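Local coordinates for protein deseasin MCP-01 (Pseudoalteromonas sp., PDB 3VV3) that probably hydrolyses peptide bonds in collagen as a calcium-binding serine protease of the subtilisin family, at residues A[166-171]-A[278-283]; A[205-208]-A[214-217]; A[221-226]-A[297-302]; A[226-231]-A[307-312]. One frame throughout, in Å; residues are numbered along the deposited sequence.

Interaction 1 of 4, residues A[166-171]-A[278-283]; sequences LRVLNN and GAAALV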
loop_
_atom_site.group_PDB
_atom_site.type_symbol
_atom_site.label_atom_id
_atom_site.label_comp_id
_atom_site.label_asym_id
_atom_site.label_seq_id
_atom_site.Cartn_x
_atom_site.Cartn_y
_atom_site.Cartn_z
ATOM N N LEU A 166 10.526 15.101 22.346
ATOM C CA LEU A 166 9.819 14.183 21.463
ATOM C C LEU A 166 8.595 13.619 22.179
ATOM O O LEU A 166 8.727 12.800 23.091
ATOM C CB LEU A 166 10.783 13.057 21.077
ATOM C CG LEU A 166 10.384 12.032 20.016
ATOM C CD1 LEU A 166 11.618 11.214 19.672
ATOM C CD2 LEU A 166 9.271 11.113 20.514
ATOM N N ARG A 167 7.403 14.060 21.772
ATOM C CA ARG A 167 6.170 13.646 22.434
ATOM C C ARG A 167 5.123 13.088 21.482
ATOM O O ARG A 167 3.980 12.867 21.882
ATOM C CB ARG A 167 5.571 14.809 23.238
ATOM C CG ARG A 167 6.470 15.245 24.401
ATOM C CD ARG A 167 5.718 16.164 25.343
ATOM N NE ARG A 167 4.486 15.531 25.800
ATOM C CZ ARG A 167 3.460 16.186 26.332
ATOM N NH1 ARG A 167 3.513 17.505 26.489
ATOM N NH2 ARG A 167 2.376 15.517 26.697
ATOM N N VAL A 168 5.515 12.858 20.228
ATOM C CA VAL A 168 4.589 12.320 19.228
ATOM C C VAL A 168 5.279 11.258 18.391
ATOM O O VAL A 168 6.380 11.482 17.882
ATOM C CB VAL A 168 4.060 13.413 18.269
ATOM C CG1 VAL A 168 3.101 12.784 17.240
ATOM C CG2 VAL A 168 3.366 14.541 19.039
ATOM N N LEU A 169 4.640 10.097 18.269
ATOM C CA LEU A 169 5.116 9.041 17.384
ATOM C C LEU A 169 4.080 8.763 16.312
ATOM O O LEU A 169 2.884 8.627 16.602
ATOM C CB LEU A 169 5.385 7.749 18.157
ATOM C CG LEU A 169 6.522 7.830 19.161
ATOM C CD1 LEU A 169 6.606 6.516 19.934
ATOM C CD2 LEU A 169 7.825 8.140 18.424
ATOM N N ASN A 170 4.550 8.680 15.074
ATOM C CA ASN A 170 3.700 8.316 13.954
ATOM C C ASN A 170 3.885 6.846 13.605
ATOM O O ASN A 170 5.000 6.401 13.296
ATOM C CB ASN A 170 4.032 9.181 12.744
ATOM C CG ASN A 170 3.112 8.909 11.581
ATOM O OD1 ASN A 170 3.329 7.982 10.796
ATOM N ND2 ASN A 170 2.067 9.698 11.477
ATOM N N ASN A 171 2.792 6.089 13.656
ATOM C CA ASN A 171 2.836 4.659 13.383
ATOM C C ASN A 171 1.880 4.263 12.272
ATOM O O ASN A 171 0.771 3.785 12.534
ATOM C CB ASN A 171 2.543 3.877 14.663
ATOM C CG ASN A 171 3.498 4.239 15.779
ATOM O OD1 ASN A 171 3.219 5.128 16.596
ATOM N ND2 ASN A 171 4.647 3.588 15.797
ATOM N N GLY A 278 1.126 15.221 12.745
ATOM C CA GLY A 278 1.515 16.583 12.415
ATOM C C GLY A 278 0.723 17.598 13.217
ATOM O O GLY A 278 1.291 18.557 13.751
ATOM N N ALA A 279 -0.590 17.401 13.307
ATOM C CA ALA A 279 -1.421 18.308 14.089
ATOM C C ALA A 279 -1.020 18.301 15.569
ATOM O O ALA A 279 -0.999 19.349 16.213
ATOM C CB ALA A 279 -2.901 17.981 13.923
ATOM N N ALA A 280 -0.695 17.123 16.099
ATOM C CA ALA A 280 -0.262 17.023 17.488
ATOM C C ALA A 280 0.998 17.852 17.694
ATOM O O ALA A 280 1.103 18.603 18.672
ATOM C CB ALA A 280 -0.019 15.562 17.891
ATOM N N ALA A 281 1.956 17.712 16.782
ATOM C CA ALA A 281 3.197 18.486 16.870
ATOM C C ALA A 281 2.926 19.988 16.785
ATOM O O ALA A 281 3.549 20.778 17.500
ATOM C CB ALA A 281 4.180 18.055 15.795
ATOM N N LEU A 282 2.002 20.384 15.910
ATOM C CA LEU A 282 1.654 21.802 15.780
ATOM C C LEU A 282 1.040 22.348 17.071
ATOM O O LEU A 282 1.380 23.452 17.517
ATOM C CB LEU A 282 0.714 22.040 14.585
ATOM C CG LEU A 282 0.605 23.507 14.142
ATOM C CD1 LEU A 282 1.991 24.039 13.789
ATOM C CD2 LEU A 282 -0.324 23.652 12.949
ATOM N N VAL A 283 0.154 21.568 17.680
ATOM C CA VAL A 283 -0.438 21.932 18.964
ATOM C C VAL A 283 0.655 22.137 20.022
ATOM O O VAL A 283 0.615 23.090 20.795
ATOM C CB VAL A 283 -1.441 20.862 19.453
ATOM C CG1 VAL A 283 -1.816 21.101 20.909
ATOM C CG2 VAL A 283 -2.697 20.841 18.564
#
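Val168 of strand 166-171 meets Ala280 and Ala281 of helix 269-284. The contact is wholly apolar and rests on one branch of the valine. Its CG2 lies beside the backbone N and anti to the carbonyl carbon, while CG1 is anti to the backbone N (chi1 180°). In this rotamer CG2 reaches the helix. It approaches Ala280 CB at 3.7 Å, methyl against methyl. CG2 also passes Ala281 N at 4.1 Å, so the methyl also borders the helix backbone. The CA atoms of Val168 and Ala281 are 6.7 Å apart. The short alanines let strand and helix come this close.

No hydrogen bond crosses between the two segments. Each backbone also bonds within its helix or sheet. In the helix, Leu282 N bonds to Gly278 O at 2.9 Å, and Val283 N to Ala279 O likewise. Asn127 ND2 bonds to Gly278 O as well. In the sheet, Val168 shares backbone bonds with Gly47, and Leu169 with Leu195 and Val197. Arg167 turns its guanidinium group to the carbonyl oxygens of Asp193 and Leu290.

Strand 166-171 is the fourth of seven in the parallel sheet and lies between strands 45-50 and 195-199. Helix 269-284 packs on one face of it, as the central helix does in the subtilisin fold. Ser270, probably the catalytic serine, is near the start of that helix. Val46 of strand 45-50 touches both Val168 and Ala281. On the other face, Leu166 and Leu169 pack on helix 146-161.

Interaction 2 of 4, residues A[205-208]-A[214-217]; sequences VDND and PSNY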
loop_
_atom_site.group_PDB
_atom_site.type_symbol
_atom_site.label_atom_id
_atom_site.label_comp_id
_atom_site.label_asym_id
_atom_site.label_seq_id
_atom_site.Cartn_x
_atom_site.Cartn_y
_atom_site.Cartn_z
ATOM N N VAL A 205 -13.351 -2.824 7.531
ATOM C CA VAL A 205 -14.116 -3.606 8.495
ATOM C C VAL A 205 -14.124 -2.934 9.864
ATOM O O VAL A 205 -13.366 -1.993 10.116
ATOM C CB VAL A 205 -13.575 -5.040 8.646
ATOM C CG1 VAL A 205 -13.745 -5.813 7.333
ATOM C CG2 VAL A 205 -12.120 -5.021 9.102
ATOM N N ASP A 206 -14.987 -3.445 10.733
ATOM C CA ASP A 206 -15.178 -2.934 12.088
ATOM C C ASP A 206 -14.126 -3.497 13.042
ATOM O O ASP A 206 -14.101 -4.700 13.310
ATOM C CB ASP A 206 -16.596 -3.312 12.541
ATOM C CG ASP A 206 -16.855 -3.018 14.005
ATOM O OD1 ASP A 206 -16.093 -2.240 14.616
ATOM O OD2 ASP A 206 -17.843 -3.574 14.540
ATOM N N ASN A 207 -13.252 -2.627 13.551
ATOM C CA ASN A 207 -12.151 -3.057 14.411
ATOM C C ASN A 207 -12.595 -3.461 15.817
ATOM O O ASN A 207 -11.834 -4.093 16.548
ATOM C CB ASN A 207 -11.061 -1.983 14.500
ATOM C CG ASN A 207 -10.253 -1.860 13.222
ATOM O OD1 ASN A 207 -10.442 -2.623 12.278
ATOM N ND2 ASN A 207 -9.327 -0.901 13.198
ATOM N N ASP A 208 -13.819 -3.097 16.190
ATOM C CA ASP A 208 -14.360 -3.546 17.468
ATOM C C ASP A 208 -14.627 -5.052 17.427
ATOM O O ASP A 208 -14.528 -5.729 18.448
ATOM C CB ASP A 208 -15.632 -2.779 17.844
ATOM C CG ASP A 208 -15.345 -1.367 18.324
ATOM O OD1 ASP A 208 -14.289 -0.810 17.960
ATOM O OD2 ASP A 208 -16.182 -0.806 19.067
ATOM N N PRO A 214 -1.136 -2.046 15.707
ATOM C CA PRO A 214 -1.295 -1.613 17.104
ATOM C C PRO A 214 -2.496 -0.712 17.416
ATOM O O PRO A 214 -2.635 -0.311 18.570
ATOM C CB PRO A 214 -0.002 -0.826 17.373
ATOM C CG PRO A 214 0.359 -0.260 16.015
ATOM C CD PRO A 214 -0.016 -1.358 15.038
ATOM N N SER A 215 -3.344 -0.392 16.448
ATOM C CA SER A 215 -4.408 0.578 16.738
ATOM C C SER A 215 -5.393 0.101 17.813
ATOM O O SER A 215 -5.945 0.922 18.541
ATOM C CB SER A 215 -5.143 1.020 15.472
ATOM O OG SER A 215 -5.732 -0.080 14.825
ATOM N N ASN A 216 -5.596 -1.211 17.934
ATOM C CA ASN A 216 -6.509 -1.742 18.952
ATOM C C ASN A 216 -5.932 -1.830 20.373
ATOM O O ASN A 216 -6.664 -2.170 21.307
ATOM C CB ASN A 216 -7.097 -3.108 18.544
ATOM C CG ASN A 216 -8.408 -2.989 17.775
ATOM O OD1 ASN A 216 -8.437 -2.509 16.645
ATOM N ND2 ASN A 216 -9.504 -3.433 18.391
ATOM N N TYR A 217 -4.643 -1.542 20.557
ATOM C CA TYR A 217 -4.109 -1.540 21.922
ATOM C C TYR A 217 -4.916 -0.547 22.747
ATOM O O TYR A 217 -5.196 0.555 22.283
ATOM C CB TYR A 217 -2.615 -1.205 21.963
ATOM C CG TYR A 217 -1.768 -2.383 21.556
ATOM C CD1 TYR A 217 -1.788 -3.561 22.304
ATOM C CD2 TYR A 217 -0.967 -2.334 20.420
ATOM C CE1 TYR A 217 -1.035 -4.660 21.929
ATOM C CE2 TYR A 217 -0.204 -3.425 20.037
ATOM C CZ TYR A 217 -0.242 -4.587 20.800
ATOM O OH TYR A 217 0.505 -5.680 20.426
HETATM O O HOH W 1 -8.426 0.072 16.079
#
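Asn207 and Asn216 are brought together by their first torsions. Asn207 has CG beside its backbone N and anti to the carbonyl carbon. Asn216 is turned to a less usual chi1 of -91°, and its amide reaches across to Asn207. Asn216 belongs to a type I beta turn, Pro214 to Tyr217, closed by Tyr217 N to Pro214 O. A cis peptide bond precedes Pro214, as in subtilisins. Both segments lie in the long loop between strands 195-199 and 222-228 of the subtilase domain.

One direct hydrogen bond crosses the contact. Asn216 ND2 donates to Asn207 O at 3.0 Å, with an N-H...O angle of 152°. The donor stands above the carbonyl plane, 43° out of it. The other end of the same amide packs alongside Asn207, with Asn216 OD1 3.4 Å from Asn207 CB. The two amide planes are steeply inclined to each other, so they do not stack.

Outside partners fix these polar groups further. Asn207 ND2 also bonds to Ala200 O. His212 holds both turn residues, its N bonding Asn216 OD1 and its ND1 bonding Ser215 OG. In segment 205-208, Asp206 OD1 accepts from Asp208 N, an Asx turn that spans Asn207.

A water links the three side chains. It accepts from Asn207 ND2 at 3.2 Å and from Ser215 OG at 3.0 Å. It donates to Asn216 OD1, and that bond is short, at 2.6 Å.

Interaction 3 of 4, residues A[221-226]-A[297-302]; sequences NVLSIA and ELLMSS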
loop_
_atom_site.group_PDB
_atom_site.type_symbol
_atom_site.label_atom_id
_atom_site.label_comp_id
_atom_site.label_asym_id
_atom_site.label_seq_id
_atom_site.Cartn_x
_atom_site.Cartn_y
_atom_site.Cartn_z
ATOM N N ASN A 221 -2.582 6.267 25.664
ATOM C CA ASN A 221 -1.864 7.209 24.798
ATOM C C ASN A 221 -1.905 6.818 23.319
ATOM O O ASN A 221 -1.311 7.489 22.477
ATOM C CB ASN A 221 -0.410 7.380 25.247
ATOM C CG ASN A 221 0.381 6.095 25.135
ATOM O OD1 ASN A 221 -0.146 5.009 25.382
ATOM N ND2 ASN A 221 1.652 6.210 24.762
ATOM N N VAL A 222 -2.597 5.731 23.004
ATOM C CA VAL A 222 -2.784 5.349 21.606
ATOM C C VAL A 222 -3.931 6.157 21.003
ATOM O O VAL A 222 -5.029 6.193 21.559
ATOM C CB VAL A 222 -3.077 3.833 21.466
ATOM C CG1 VAL A 222 -3.528 3.487 20.050
ATOM C CG2 VAL A 222 -1.847 3.006 21.870
ATOM N N LEU A 223 -3.667 6.817 19.878
ATOM C CA LEU A 223 -4.690 7.584 19.183
ATOM C C LEU A 223 -4.856 6.958 17.799
ATOM O O LEU A 223 -3.953 7.024 16.976
ATOM C CB LEU A 223 -4.285 9.059 19.108
ATOM C CG LEU A 223 -5.135 10.027 18.272
ATOM C CD1 LEU A 223 -6.607 9.953 18.653
ATOM C CD2 LEU A 223 -4.610 11.449 18.409
ATOM N N SER A 224 -6.002 6.314 17.577
ATOM C CA SER A 224 -6.227 5.467 16.402
ATOM C C SER A 224 -7.022 6.215 15.357
ATOM O O SER A 224 -8.094 6.752 15.655
ATOM C CB SER A 224 -6.997 4.186 16.776
ATOM O OG SER A 224 -6.254 3.396 17.674
ATOM N N ILE A 225 -6.521 6.214 14.126
ATOM C CA ILE A 225 -7.027 7.135 13.109
ATOM C C ILE A 225 -7.637 6.441 11.885
ATOM O O ILE A 225 -6.985 5.625 11.240
ATOM C CB ILE A 225 -5.899 8.087 12.656
ATOM C CG1 ILE A 225 -5.319 8.832 13.872
ATOM C CG2 ILE A 225 -6.400 9.047 11.588
ATOM C CD1 ILE A 225 -6.366 9.542 14.708
ATOM N N ALA A 226 -8.893 6.773 11.583
ATOM C CA ALA A 226 -9.536 6.336 10.344
ATOM C C ALA A 226 -9.260 7.370 9.265
ATOM O O ALA A 226 -8.887 8.514 9.565
ATOM C CB ALA A 226 -11.050 6.163 10.551
ATOM N N GLU A 297 -7.269 14.087 23.681
ATOM C CA GLU A 297 -8.682 14.450 23.770
ATOM C C GLU A 297 -8.955 15.761 23.050
ATOM O O GLU A 297 -10.032 15.952 22.478
ATOM C CB GLU A 297 -9.145 14.501 25.232
ATOM C CG GLU A 297 -9.153 13.128 25.899
ATOM C CD GLU A 297 -9.905 13.103 27.221
ATOM O OE1 GLU A 297 -9.971 14.150 27.906
ATOM O OE2 GLU A 297 -10.426 12.023 27.576
ATOM N N LEU A 298 -7.976 16.658 23.060
ATOM C CA LEU A 298 -8.117 17.926 22.360
ATOM C C LEU A 298 -8.209 17.717 20.846
ATOM O O LEU A 298 -9.036 18.330 20.168
ATOM C CB LEU A 298 -6.950 18.854 22.698
ATOM C CG LEU A 298 -6.958 20.221 22.019
ATOM C CD1 LEU A 298 -6.501 21.288 23.006
ATOM C CD2 LEU A 298 -6.078 20.210 20.793
ATOM N N LEU A 299 -7.350 16.855 20.314
ATOM C CA LEU A 299 -7.395 16.538 18.889
ATOM C C LEU A 299 -8.750 15.949 18.515
ATOM O O LEU A 299 -9.333 16.291 17.478
ATOM C CB LEU A 299 -6.244 15.594 18.517
ATOM C CG LEU A 299 -4.866 16.263 18.585
ATOM C CD1 LEU A 299 -3.731 15.219 18.625
ATOM C CD2 LEU A 299 -4.684 17.231 17.422
ATOM N N MET A 300 -9.261 15.068 19.371
ATOM C CA MET A 300 -10.565 14.452 19.147
ATOM C C MET A 300 -11.713 15.463 19.242
ATOM O O MET A 300 -12.560 15.544 18.354
ATOM C CB MET A 300 -10.779 13.308 20.138
ATOM C CG MET A 300 -9.856 12.114 19.864
ATOM S SD MET A 300 -9.818 10.892 21.186
ATOM C CE MET A 300 -11.490 10.233 21.133
ATOM N N SER A 301 -11.725 16.249 20.311
ATOM C CA SER A 301 -12.875 17.107 20.582
ATOM C C SER A 301 -12.912 18.331 19.680
ATOM O O SER A 301 -13.986 18.867 19.409
ATOM C CB SER A 301 -12.901 17.525 22.061
ATOM O OG SER A 301 -11.788 18.341 22.381
ATOM N N SER A 302 -11.750 18.778 19.211
ATOM C CA SER A 302 -11.682 19.984 18.385
ATOM C C SER A 302 -12.006 19.733 16.915
ATOM O O SER A 302 -12.138 20.679 16.141
ATOM C CB SER A 302 -10.314 20.661 18.495
ATOM O OG SER A 302 -9.299 19.881 17.885
#
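Leu223 puts its two methyls against two neighbouring residues of helix 292-301. CD2 meets Leu299 CD1 at 3.9 Å. CD1 lies 4.1 Å from Met300 CG and 4.2 Å from Met300 SD. The two leucine side chains cross at about a right angle. Leu223 and Met300 instead run past one another in opposite directions. Leu223 has CG anti to its backbone N (chi1 173°), which carries the fork off the strand and onto the helix. Met300 touches through CG and SD, with CG beside its backbone N (chi1 -69°).

The next shell holds these groups in place. Val276 of helix 269-284 touches Leu223. Leu195 of the adjacent strand lies against Leu299, and Val314 and Ala315 lie against Met300. Backbone bonds to Phe196 and Ala198 fix Leu223 in the sheet. Lys296 NZ bonds to Val222 O, a polar tie from the helix to this strand.

Near the helix end, Leu298 O is gripped twice by Ser302. The hydroxyl OG donates at 2.8 Å and the backbone N at 2.9 Å, from opposite faces of the carbonyl plane.

Strand 222-228 is the sixth of the parallel sheet, and the helix covers it from one face. This layering of helix on parallel sheet is characteristic of the alpha/beta subtilisin fold.

Interaction 4 of 4, residues A[226-231]-A[307-312]; sequences ASTDSR and AALNGK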
loop_
_atom_site.group_PDB
_atom_site.type_symbol
_atom_site.label_atom_id
_atom_site.label_comp_id
_atom_site.label_asym_id
_atom_site.label_seq_id
_atom_site.Cartn_x
_atom_site.Cartn_y
_atom_site.Cartn_z
ATOM N N ALA A 226 -8.893 6.773 11.583
ATOM C CA ALA A 226 -9.536 6.336 10.344
ATOM C C ALA A 226 -9.260 7.370 9.265
ATOM O O ALA A 226 -8.887 8.514 9.565
ATOM C CB ALA A 226 -11.050 6.163 10.551
ATOM N N SER A 227 -9.469 6.980 8.010
ATOM C CA SER A 227 -9.202 7.855 6.878
ATOM C C SER A 227 -10.480 8.481 6.317
ATOM O O SER A 227 -11.520 7.830 6.240
ATOM C CB SER A 227 -8.490 7.069 5.769
ATOM O OG SER A 227 -8.329 7.869 4.609
ATOM N N THR A 228 -10.378 9.746 5.920
ATOM C CA THR A 228 -11.468 10.452 5.240
ATOM C C THR A 228 -11.026 10.925 3.860
ATOM O O THR A 228 -9.824 10.977 3.556
ATOM C CB THR A 228 -11.963 11.663 6.068
ATOM O OG1 THR A 228 -10.894 12.609 6.242
ATOM C CG2 THR A 228 -12.454 11.208 7.432
ATOM N N ASP A 229 -11.999 11.283 3.022
ATOM C CA ASP A 229 -11.713 11.704 1.660
ATOM C C ASP A 229 -12.100 13.161 1.387
ATOM O O ASP A 229 -12.511 13.899 2.292
ATOM C CB ASP A 229 -12.364 10.758 0.631
ATOM C CG ASP A 229 -13.893 10.824 0.639
ATOM O OD1 ASP A 229 -14.465 11.840 1.090
ATOM O OD2 ASP A 229 -14.525 9.842 0.183
ATOM N N SER A 230 -11.954 13.570 0.135
ATOM C CA SER A 230 -12.141 14.974 -0.227
ATOM C C SER A 230 -13.603 15.427 -0.172
ATOM O O SER A 230 -13.882 16.609 -0.356
ATOM C CB SER A 230 -11.593 15.242 -1.625
ATOM O OG SER A 230 -12.326 14.496 -2.588
ATOM N N ARG A 231 -14.520 14.491 0.041
ATOM C CA ARG A 231 -15.934 14.826 0.231
ATOM C C ARG A 231 -16.315 14.734 1.710
ATOM O O ARG A 231 -17.489 14.829 2.069
ATOM C CB ARG A 231 -16.844 13.910 -0.604
ATOM C CG ARG A 231 -16.784 14.152 -2.105
ATOM C CD ARG A 231 -15.529 13.529 -2.713
ATOM N NE ARG A 231 -15.652 12.081 -2.877
ATOM C CZ ARG A 231 -14.618 11.247 -2.949
ATOM N NH1 ARG A 231 -13.384 11.714 -2.830
ATOM N NH2 ARG A 231 -14.822 9.944 -3.112
ATOM N N ALA A 307 -20.605 13.250 9.784
ATOM C CA ALA A 307 -21.719 12.309 9.689
ATOM C C ALA A 307 -21.255 10.866 9.468
ATOM O O ALA A 307 -21.812 9.930 10.049
ATOM C CB ALA A 307 -22.686 12.737 8.584
ATOM N N ALA A 308 -20.241 10.689 8.623
ATOM C CA ALA A 308 -19.744 9.354 8.298
ATOM C C ALA A 308 -19.016 8.691 9.469
ATOM O O ALA A 308 -19.092 7.472 9.653
ATOM C CB ALA A 308 -18.834 9.412 7.072
ATOM N N LEU A 309 -18.309 9.491 10.260
ATOM C CA LEU A 309 -17.528 8.957 11.377
ATOM C C LEU A 309 -18.359 8.803 12.649
ATOM O O LEU A 309 -17.977 8.086 13.572
ATOM C CB LEU A 309 -16.301 9.836 11.640
ATOM C CG LEU A 309 -15.329 9.929 10.456
ATOM C CD1 LEU A 309 -14.352 11.073 10.659
ATOM C CD2 LEU A 309 -14.592 8.616 10.238
ATOM N N ASN A 310 -19.507 9.471 12.686
ATOM C CA ASN A 310 -20.407 9.363 13.827
ATOM C C ASN A 310 -20.923 7.941 14.008
ATOM O O ASN A 310 -21.482 7.352 13.083
ATOM C CB ASN A 310 -21.584 10.327 13.668
ATOM C CG ASN A 310 -22.550 10.262 14.838
ATOM O OD1 ASN A 310 -23.599 9.623 14.762
ATOM N ND2 ASN A 310 -22.190 10.912 15.932
ATOM N N GLY A 311 -20.737 7.395 15.205
ATOM C CA GLY A 311 -21.168 6.042 15.501
ATOM C C GLY A 311 -20.165 4.998 15.042
ATOM O O GLY A 311 -20.340 3.803 15.292
ATOM N N LYS A 312 -19.105 5.446 14.375
ATOM C CA LYS A 312 -18.085 4.524 13.880
ATOM C C LYS A 312 -16.702 4.812 14.476
ATOM O O LYS A 312 -15.721 4.165 14.122
ATOM C CB LYS A 312 -18.023 4.567 12.354
ATOM C CG LYS A 312 -19.324 4.131 11.684
ATOM C CD LYS A 312 -19.235 4.311 10.186
ATOM C CE LYS A 312 -20.545 3.925 9.505
ATOM N NZ LYS A 312 -20.804 2.466 9.606
#
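Leu309 leans on Thr228 and Ala226, at the end of strand 222-228 in the parallel sheet of the subtilisin fold. Its CB points toward the strand, and CG sits beside the backbone N (chi1 -61°). CG splits into two methyls, and each finds its own residue. CD1 meets Thr228 CG2 at 3.7 Å, where the two side chains cross at about a right angle. CD2 is looser, 4.3 Å from Ala226 CB. Arg318 of strand 317-318 also touches both Leu309 and Thr228.

The backbone of Leu309 is held by a turn. Lys312 N bonds to Leu309 O at 3.0 Å, and Asn310 and Gly311 take type II beta-turn angles. Lys312 itself makes a cation-pi contact with Trp240.

Beyond Thr228 the strand gives way to an Asx turn, in which Asp229 OD1 accepts from Arg231 N at 2.9 Å. Arg231 NH1 also makes a salt bridge to Asp141 of the second subunit. Asp229 OD2 sits over one face of the Arg231 guanidinium, interacting by charge alone. Ser230 OG meets the guanidinium at its edge, in plane, accepting from Arg231 NH1 at 3.0 Å.

Interaction 1 is the deepest, its centre about 6 Å from the centre of the chain; interaction 3 lies further out, at about 12 Å. Both pack consecutive helices on the same sheet, and they touch where Ala280 CB meets Leu299 CD1 at 3.8 Å. Interactions 2 and 4 lie about 18 and 19 Å from the chain centre, and both reach the second subunit. Interactions 3 and 4 use successive parts of strand 222-228 and share Ala226. Interactions 1, 3 and 4 are apolar across their segments. Interaction 2 joins loop to loop with amides and a water, and Ser215 O ties it to Ser224 OG of interaction 3.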